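Long-range contacts in aspartate aminotransferase (Leishmania major, PDB 4H51), which probably transfers amino groups between L-aspartate and 2-oxoglutarate, using a pyridoxal 5'-phosphate cofactor held on a lysine, and works as a homodimer: residues Tyr141-Thr146 with Ile194-Ala199; Cys163-Tyr168 with Glu178-Asp183; Thr343-Leu348 with Ser356-Ile361. All blocks are in the same frame, centred on the assembly; numbering follows the deposited sequence.

Contact 1: residues Tyr141-Thr146 with Ile194-Ala199; sequences YLSDPT and ILHQCA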
# COMPACT_ATOMS: atom_id res chain seq x y z
N TYR B 141 -15.99 13.07 -12.52
CA TYR B 141 -15.89 12.86 -13.93
C TYR B 141 -14.61 12.20 -14.41
O TYR B 141 -13.52 12.60 -14.07
CB TYR B 141 -16.05 14.20 -14.65
CG TYR B 141 -17.45 14.68 -14.76
CD1 TYR B 141 -18.06 15.45 -13.75
CD2 TYR B 141 -18.17 14.44 -15.90
CE1 TYR B 141 -19.37 15.86 -13.88
CE2 TYR B 141 -19.46 14.88 -16.06
CZ TYR B 141 -20.06 15.58 -15.06
OH TYR B 141 -21.35 16.00 -15.29
N LEU B 142 -14.79 11.20 -15.27
CA LEU B 142 -13.71 10.51 -15.94
C LEU B 142 -13.76 10.79 -17.44
O LEU B 142 -14.81 11.02 -17.98
CB LEU B 142 -13.89 9.01 -15.70
CG LEU B 142 -13.91 8.49 -14.25
CD1 LEU B 142 -14.10 6.96 -14.22
CD2 LEU B 142 -12.60 8.87 -13.56
N SER B 143 -12.62 10.73 -18.12
CA SER B 143 -12.58 10.89 -19.55
C SER B 143 -13.23 9.68 -20.27
O SER B 143 -13.16 8.53 -19.83
CB SER B 143 -11.15 11.12 -20.05
OG SER B 143 -10.31 10.00 -19.79
N ASP B 144 -13.85 9.98 -21.39
CA ASP B 144 -14.36 8.98 -22.32
C ASP B 144 -13.36 8.73 -23.43
O ASP B 144 -13.27 9.49 -24.37
CB ASP B 144 -15.64 9.51 -22.95
CG ASP B 144 -16.19 8.58 -24.03
OD1 ASP B 144 -15.92 7.35 -23.96
OD2 ASP B 144 -16.82 9.10 -24.97
N PRO B 145 -12.60 7.65 -23.35
CA PRO B 145 -12.45 6.61 -22.38
C PRO B 145 -11.28 6.98 -21.43
O PRO B 145 -10.66 8.02 -21.61
CB PRO B 145 -12.04 5.44 -23.26
CG PRO B 145 -11.14 6.03 -24.21
CD PRO B 145 -11.63 7.45 -24.44
N THR B 146 -10.96 6.08 -20.50
CA THR B 146 -9.91 6.33 -19.52
C THR B 146 -9.25 5.02 -19.10
O THR B 146 -9.61 3.94 -19.56
CB THR B 146 -10.49 7.07 -18.27
OG1 THR B 146 -9.39 7.61 -17.51
CG2 THR B 146 -11.42 6.16 -17.40
N ILE B 194 -11.36 14.23 -12.92
CA ILE B 194 -10.06 13.53 -13.05
C ILE B 194 -9.54 13.74 -14.47
O ILE B 194 -10.13 13.25 -15.42
CB ILE B 194 -10.18 12.07 -12.66
CG1 ILE B 194 -10.63 11.95 -11.20
CG2 ILE B 194 -8.85 11.32 -12.91
CD1 ILE B 194 -10.68 10.52 -10.68
N LEU B 195 -8.43 14.47 -14.55
CA LEU B 195 -7.71 14.80 -15.78
C LEU B 195 -6.35 14.12 -15.87
O LEU B 195 -5.60 14.10 -14.93
CB LEU B 195 -7.50 16.29 -15.84
CG LEU B 195 -8.79 17.14 -15.69
CD1 LEU B 195 -8.36 18.58 -15.70
CD2 LEU B 195 -9.82 16.83 -16.83
N HIS B 196 -6.02 13.56 -17.05
CA HIS B 196 -4.71 13.02 -17.27
C HIS B 196 -3.79 14.15 -17.58
O HIS B 196 -4.02 14.89 -18.57
CB HIS B 196 -4.71 12.06 -18.47
CG HIS B 196 -5.63 10.86 -18.31
ND1 HIS B 196 -5.18 9.58 -18.36
CD2 HIS B 196 -6.99 10.78 -18.08
CE1 HIS B 196 -6.23 8.74 -18.22
NE2 HIS B 196 -7.33 9.46 -18.03
N GLN B 197 -2.74 14.27 -16.77
CA GLN B 197 -1.82 15.39 -16.81
C GLN B 197 -1.05 15.45 -18.15
O GLN B 197 -0.89 16.53 -18.71
CB GLN B 197 -0.87 15.33 -15.60
CG GLN B 197 -0.33 16.67 -15.16
CD GLN B 197 0.81 17.20 -16.03
OE1 GLN B 197 0.94 18.40 -16.22
NE2 GLN B 197 1.66 16.32 -16.46
N CYS B 198 -0.65 14.28 -18.65
CA CYS B 198 -0.10 14.14 -20.00
C CYS B 198 -0.15 12.65 -20.34
O CYS B 198 -0.39 11.81 -19.47
CB CYS B 198 1.33 14.72 -20.07
SG CYS B 198 2.57 13.71 -19.24
N ALA B 199 0.11 12.30 -21.59
CA ALA B 199 0.19 10.89 -22.02
C ALA B 199 -1.09 10.14 -21.65
O ALA B 199 -1.10 9.18 -20.90
CB ALA B 199 1.43 10.18 -21.48
O HOH W 1 -10.27 10.43 -16.29

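Contact 2: residues Cys163-Tyr168 with Glu178-Asp183; sequences CTYAYY and EGMKKD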
# COMPACT_ATOMS: atom_id res chain seq x y z
N CYS B 163 -19.34 9.88 -13.60
CA CYS B 163 -19.82 10.43 -14.88
C CYS B 163 -18.64 10.47 -15.82
O CYS B 163 -17.48 10.22 -15.39
CB CYS B 163 -20.39 11.82 -14.69
SG CYS B 163 -21.83 11.93 -13.56
N THR B 164 -18.92 10.68 -17.10
CA THR B 164 -17.87 10.88 -18.05
C THR B 164 -17.95 12.22 -18.79
O THR B 164 -19.03 12.79 -18.91
CB THR B 164 -17.83 9.74 -19.07
OG1 THR B 164 -19.06 9.77 -19.83
CG2 THR B 164 -17.66 8.38 -18.33
N TYR B 165 -16.78 12.72 -19.22
CA TYR B 165 -16.74 13.85 -20.16
C TYR B 165 -16.29 13.33 -21.51
O TYR B 165 -15.38 12.47 -21.60
CB TYR B 165 -15.85 15.02 -19.70
CG TYR B 165 -14.46 14.69 -19.30
CD1 TYR B 165 -14.17 14.35 -18.00
CD2 TYR B 165 -13.43 14.75 -20.21
CE1 TYR B 165 -12.85 14.06 -17.59
CE2 TYR B 165 -12.11 14.44 -19.83
CZ TYR B 165 -11.84 14.12 -18.50
OH TYR B 165 -10.58 13.81 -18.07
N ALA B 166 -16.95 13.86 -22.54
CA ALA B 166 -16.50 13.65 -23.90
C ALA B 166 -15.02 13.98 -24.01
O ALA B 166 -14.56 14.96 -23.45
CB ALA B 166 -17.32 14.53 -24.85
N TYR B 167 -14.27 13.17 -24.72
CA TYR B 167 -12.84 13.35 -24.78
C TYR B 167 -12.31 12.88 -26.12
O TYR B 167 -11.92 13.72 -26.95
CB TYR B 167 -12.15 12.65 -23.59
CG TYR B 167 -10.68 12.98 -23.54
CD1 TYR B 167 -10.27 14.22 -23.08
CD2 TYR B 167 -9.71 12.12 -24.04
CE1 TYR B 167 -8.95 14.60 -23.10
CE2 TYR B 167 -8.37 12.48 -24.02
CZ TYR B 167 -7.99 13.73 -23.55
OH TYR B 167 -6.66 14.18 -23.53
N TYR B 168 -12.31 11.57 -26.36
CA TYR B 168 -11.74 11.02 -27.61
C TYR B 168 -12.84 10.77 -28.63
O TYR B 168 -13.87 10.23 -28.29
CB TYR B 168 -11.03 9.72 -27.33
CG TYR B 168 -10.20 9.23 -28.48
CD1 TYR B 168 -9.11 9.97 -28.94
CD2 TYR B 168 -10.49 8.05 -29.11
CE1 TYR B 168 -8.34 9.55 -29.99
CE2 TYR B 168 -9.73 7.60 -30.17
CZ TYR B 168 -8.65 8.35 -30.61
OH TYR B 168 -7.86 7.94 -31.67
N GLU B 178 -14.90 20.34 -28.37
CA GLU B 178 -16.19 21.04 -28.16
C GLU B 178 -17.10 20.25 -27.19
O GLU B 178 -17.74 20.84 -26.34
CB GLU B 178 -16.89 21.35 -29.50
CG GLU B 178 -16.11 22.36 -30.37
CD GLU B 178 -15.83 23.70 -29.68
OE1 GLU B 178 -16.76 24.31 -29.11
OE2 GLU B 178 -14.67 24.17 -29.68
N GLY B 179 -17.09 18.93 -27.29
CA GLY B 179 -17.88 18.09 -26.44
C GLY B 179 -17.35 18.13 -25.01
O GLY B 179 -18.14 18.15 -24.05
N MET B 180 -16.04 18.16 -24.89
CA MET B 180 -15.39 18.23 -23.58
C MET B 180 -15.79 19.49 -22.86
O MET B 180 -16.21 19.45 -21.71
CB MET B 180 -13.87 18.16 -23.70
CG MET B 180 -13.18 18.16 -22.34
SD MET B 180 -11.40 17.89 -22.53
CE MET B 180 -10.83 17.75 -20.83
N LYS B 181 -15.68 20.62 -23.56
CA LYS B 181 -16.09 21.89 -22.97
C LYS B 181 -17.57 21.87 -22.58
O LYS B 181 -17.94 22.36 -21.52
CB LYS B 181 -15.80 23.04 -23.92
CG LYS B 181 -14.30 23.31 -24.08
CD LYS B 181 -13.96 24.57 -24.88
CE LYS B 181 -14.31 24.46 -26.35
NZ LYS B 181 -14.10 25.76 -27.07
N LYS B 182 -18.40 21.34 -23.48
CA LYS B 182 -19.83 21.24 -23.22
C LYS B 182 -20.07 20.46 -21.92
O LYS B 182 -20.85 20.89 -21.10
CB LYS B 182 -20.50 20.54 -24.40
CG LYS B 182 -22.00 20.38 -24.30
CD LYS B 182 -22.58 20.14 -25.71
CE LYS B 182 -23.77 19.21 -25.70
NZ LYS B 182 -24.89 19.81 -24.93
N ASP B 183 -19.42 19.32 -21.76
CA ASP B 183 -19.65 18.52 -20.55
C ASP B 183 -19.12 19.18 -19.25
O ASP B 183 -19.73 19.06 -18.17
CB ASP B 183 -19.06 17.12 -20.75
CG ASP B 183 -19.86 16.25 -21.73
OD1 ASP B 183 -20.98 16.67 -22.18
OD2 ASP B 183 -19.33 15.18 -22.12

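Contact 3: residues Thr343-Leu348 with Ser356-Ile361; sequences TVYDEL and SWEHVI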
# COMPACT_ATOMS: atom_id res chain seq x y z
N THR B 343 8.18 3.45 -37.12
CA THR B 343 8.32 2.20 -37.82
C THR B 343 6.97 1.58 -38.22
O THR B 343 6.81 1.04 -39.33
CB THR B 343 9.09 1.18 -36.97
OG1 THR B 343 10.39 1.71 -36.65
CG2 THR B 343 9.24 -0.09 -37.69
N VAL B 344 6.02 1.58 -37.28
CA VAL B 344 4.68 1.06 -37.56
C VAL B 344 4.03 1.89 -38.66
O VAL B 344 3.49 1.32 -39.64
CB VAL B 344 3.78 1.11 -36.28
CG1 VAL B 344 2.37 0.66 -36.60
CG2 VAL B 344 4.42 0.27 -35.17
N TYR B 345 4.09 3.20 -38.50
CA TYR B 345 3.45 4.14 -39.40
C TYR B 345 4.02 4.04 -40.81
O TYR B 345 3.24 3.97 -41.75
CB TYR B 345 3.55 5.55 -38.86
CG TYR B 345 3.05 6.63 -39.80
CD1 TYR B 345 1.69 6.80 -40.04
CD2 TYR B 345 3.95 7.49 -40.43
CE1 TYR B 345 1.24 7.79 -40.90
CE2 TYR B 345 3.51 8.47 -41.31
CZ TYR B 345 2.16 8.63 -41.52
OH TYR B 345 1.72 9.61 -42.39
N ASP B 346 5.34 3.97 -40.95
CA ASP B 346 5.95 3.90 -42.30
C ASP B 346 5.55 2.63 -43.00
O ASP B 346 5.43 2.59 -44.23
CB ASP B 346 7.49 4.05 -42.25
CG ASP B 346 7.93 5.45 -41.95
OD1 ASP B 346 7.17 6.41 -42.22
OD2 ASP B 346 9.04 5.64 -41.41
N GLU B 347 5.35 1.57 -42.22
CA GLU B 347 4.95 0.30 -42.77
C GLU B 347 3.48 0.30 -43.15
O GLU B 347 3.12 -0.26 -44.18
CB GLU B 347 5.26 -0.82 -41.78
CG GLU B 347 5.02 -2.23 -42.26
CD GLU B 347 5.92 -2.67 -43.42
OE1 GLU B 347 6.71 -1.85 -43.94
OE2 GLU B 347 5.81 -3.85 -43.81
N LEU B 348 2.62 0.92 -42.33
CA LEU B 348 1.22 1.09 -42.73
C LEU B 348 1.11 1.87 -44.06
O LEU B 348 0.27 1.55 -44.88
CB LEU B 348 0.41 1.80 -41.66
CG LEU B 348 0.24 1.01 -40.38
CD1 LEU B 348 -0.29 1.91 -39.24
CD2 LEU B 348 -0.66 -0.19 -40.61
N SER B 356 -6.51 6.32 -42.67
CA SER B 356 -5.40 7.14 -42.29
C SER B 356 -4.79 6.61 -40.98
O SER B 356 -5.48 6.04 -40.12
CB SER B 356 -5.86 8.58 -42.12
OG SER B 356 -6.71 8.72 -41.00
N TRP B 357 -3.47 6.80 -40.86
CA TRP B 357 -2.71 6.21 -39.77
C TRP B 357 -1.84 7.16 -39.05
O TRP B 357 -1.01 6.73 -38.24
CB TRP B 357 -1.93 5.04 -40.31
CG TRP B 357 -2.91 4.04 -40.81
CD1 TRP B 357 -3.35 3.86 -42.13
CD2 TRP B 357 -3.75 3.15 -40.00
NE1 TRP B 357 -4.33 2.90 -42.19
CE2 TRP B 357 -4.62 2.44 -40.94
CE3 TRP B 357 -3.84 2.86 -38.63
CZ2 TRP B 357 -5.52 1.47 -40.52
CZ3 TRP B 357 -4.76 1.89 -38.22
CH2 TRP B 357 -5.58 1.21 -39.14
N GLU B 358 -2.05 8.46 -39.27
CA GLU B 358 -1.20 9.50 -38.68
C GLU B 358 -1.35 9.56 -37.15
O GLU B 358 -0.48 10.04 -36.44
CB GLU B 358 -1.47 10.86 -39.33
CG GLU B 358 -0.88 11.00 -40.75
CD GLU B 358 -1.62 10.21 -41.84
OE1 GLU B 358 -2.87 10.15 -41.81
OE2 GLU B 358 -0.97 9.65 -42.75
N HIS B 359 -2.46 9.05 -36.64
CA HIS B 359 -2.59 8.96 -35.19
C HIS B 359 -1.48 8.16 -34.54
O HIS B 359 -1.13 8.43 -33.38
CB HIS B 359 -3.96 8.46 -34.76
CG HIS B 359 -4.38 7.15 -35.38
ND1 HIS B 359 -4.75 7.03 -36.67
CD2 HIS B 359 -4.58 5.89 -34.80
CE1 HIS B 359 -5.10 5.76 -36.92
NE2 HIS B 359 -5.01 5.06 -35.76
N VAL B 360 -0.95 7.17 -35.27
CA VAL B 360 0.12 6.33 -34.78
C VAL B 360 1.34 7.16 -34.38
O VAL B 360 1.91 6.96 -33.30
CB VAL B 360 0.52 5.25 -35.79
CG1 VAL B 360 1.69 4.44 -35.27
CG2 VAL B 360 -0.66 4.34 -36.14
N ILE B 361 1.73 8.10 -35.23
CA ILE B 361 2.86 8.98 -34.93
C ILE B 361 2.46 10.22 -34.13
O ILE B 361 3.30 10.81 -33.44
CB ILE B 361 3.68 9.36 -36.19
CG1 ILE B 361 2.79 9.82 -37.35
CG2 ILE B 361 4.52 8.19 -36.68
CD1 ILE B 361 3.58 10.40 -38.52

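Contact 1: residues Tyr141-Thr146 with Ile194-Ala199
Tyr141 O takes the backbone N-H of Ile194 at 2.9 Å, and this bond joins two neighbouring parallel strands whose short segments 141-144 and 194-196 approach to 6.2 Å, with directions 40° apart. Two residues along the first strand, Ser143 N is 4.5 Å from Ile194 O, too far for a direct bond. A water fills the gap, accepting from Ser143 N and donating to Ile194 O, each at 3.0 Å, and it also lies within hydrogen-bonding distance of Thr146 OG1. The strands open out here, CA to CA, from 5.5 Å at Leu142 and Ile194 to 7.3 Å at Ser143 and Leu195, with the water continuing the sheet bonding.

On one side of the sheet Leu142 and Ile194 run side by side in the same direction, and methyl CD2 of Leu142 meets CD1 of Ile194 at 3.8 Å. Past the cis peptide before Pro145, Thr146 comes back toward His196. Its OG1, anti to its own backbone N (chi1 -165°), reaches the edge of the imidazole close to the ring plane and bonds NE2 at 2.8 Å. The same hydroxyl also bonds His150 ND1, which with the water helps fix its position. Ser143 OG lies near His196 NE2 but bonds Pro145 O and His200 NE2 instead.

In this class I aminotransferase fold, two adjacent parallel strands of the central mixed sheet run into loops here, gathering Thr146, His196 and His150 at their C-terminal ends. Helix 148-156 covers Leu142 and Ile194, while strands 162-169 and 225-230 flank the pair.

Contact 2: residues Cys163-Tyr168 with Glu178-Asp183
Met180 lies alongside two tyrosine rings, Tyr165 and Tyr167, its extended chain pointing the same way as both. With CG anti to the backbone N (chi1 -177°) and the chain straight beyond it, the thioether is carried out from the helix alongside the two rings. The sulfur makes Met-aromatic contacts with both, at the edge of Tyr167, 3.9 Å from CD1, and obliquely to Tyr165, while methyl CE packs 3.7 Å from Tyr165 CE2. Tyr167 CD1 lies at the edge of the Tyr165 ring, in its plane, with the two rings nearly perpendicular.

Asp183 supplies the polar link. Its OD2 accepts the backbone N-H of Ala166 at 2.8 Å in a nearly straight bond (172°), on the anti side of the carboxylate, so a helix side chain takes up the backbone amide of Ala166. The methyl of Ala166 packs against the helix backbone, CB 3.6 Å from Gly179 C, where the absence of a side chain permits the close approach. Ala166 O is buried against Met180 CB at 3.3 Å without a hydrogen-bonding partner.

Segment 178-183 of helix 177-186 runs at 140° to segment 163-166 of strand 162-169, near the edge of the mixed sheet. Strand 140-144 is the strand's neighbour, and helix 209-221 meets Met180 through Ile215.

Contact 3: residues Thr343-Leu348 with Ser356-Ile361
Ile361 and Glu358 both close on Tyr345, which buries the largest area of any residue here and reaches from the long helix 320-350 onto residues 357-361, which lead into the short helix 359-362. With CG anti to its backbone N (chi1 173°), the ring is held against Ile361, whose CD1 lies over one face, 3.6 Å from the centroid and offset toward the rim: a CH-pi contact. Ile361 CG2 meets Tyr345 CB at 3.6 Å, so this one residue packs along both the stem and the ring.

Apolar packing continues along the helix. Leu348 crosses Trp357 at about a right angle, its CD1 3.7 Å from Trp357 CB and oblique to the indole, and the same methyl comes to 4.0 Å of Val360 CG2. Val360 CG1 in turn meets Val344 CB at 4.1 Å.

The polar part is a single bond across the segments: Tyr345 OH donates to Glu358 OE2 at 2.7 Å. The carboxylate uses its anti lone pair and stands almost perpendicular to the ring, the two planes 84° apart; a bend at chi2 brings it back to the phenol.

Chemically, the ring is gripped twice, a methyl pressing on its face and an acid at its hydroxyl, which probably limits how far it can turn. An ionised Glu358 would probably strengthen this bond and polarise the phenol O-H.

Contacts 1 and 2 share the central mixed sheet and touch directly: Tyr165 OH of contact 2 bonds Ile194 O of contact 1, and strands 140-144 and 162-169 are neighbours. Contact 1 is buried near the centre of the chain and joins strand to strand through a backbone bond, a water bridge and a hydroxyl-imidazole bond. Contact 2, only partly buried, lies farther out, where a helix covers the sheet with a thioether and an acid-to-amide bond. Contact 3 involves no strand of that sheet: its centre is about 24 Å from that of contact 1, and it joins a long helix to a loop and the short helix that follows by buried apolar packing, with one acid-phenol bond.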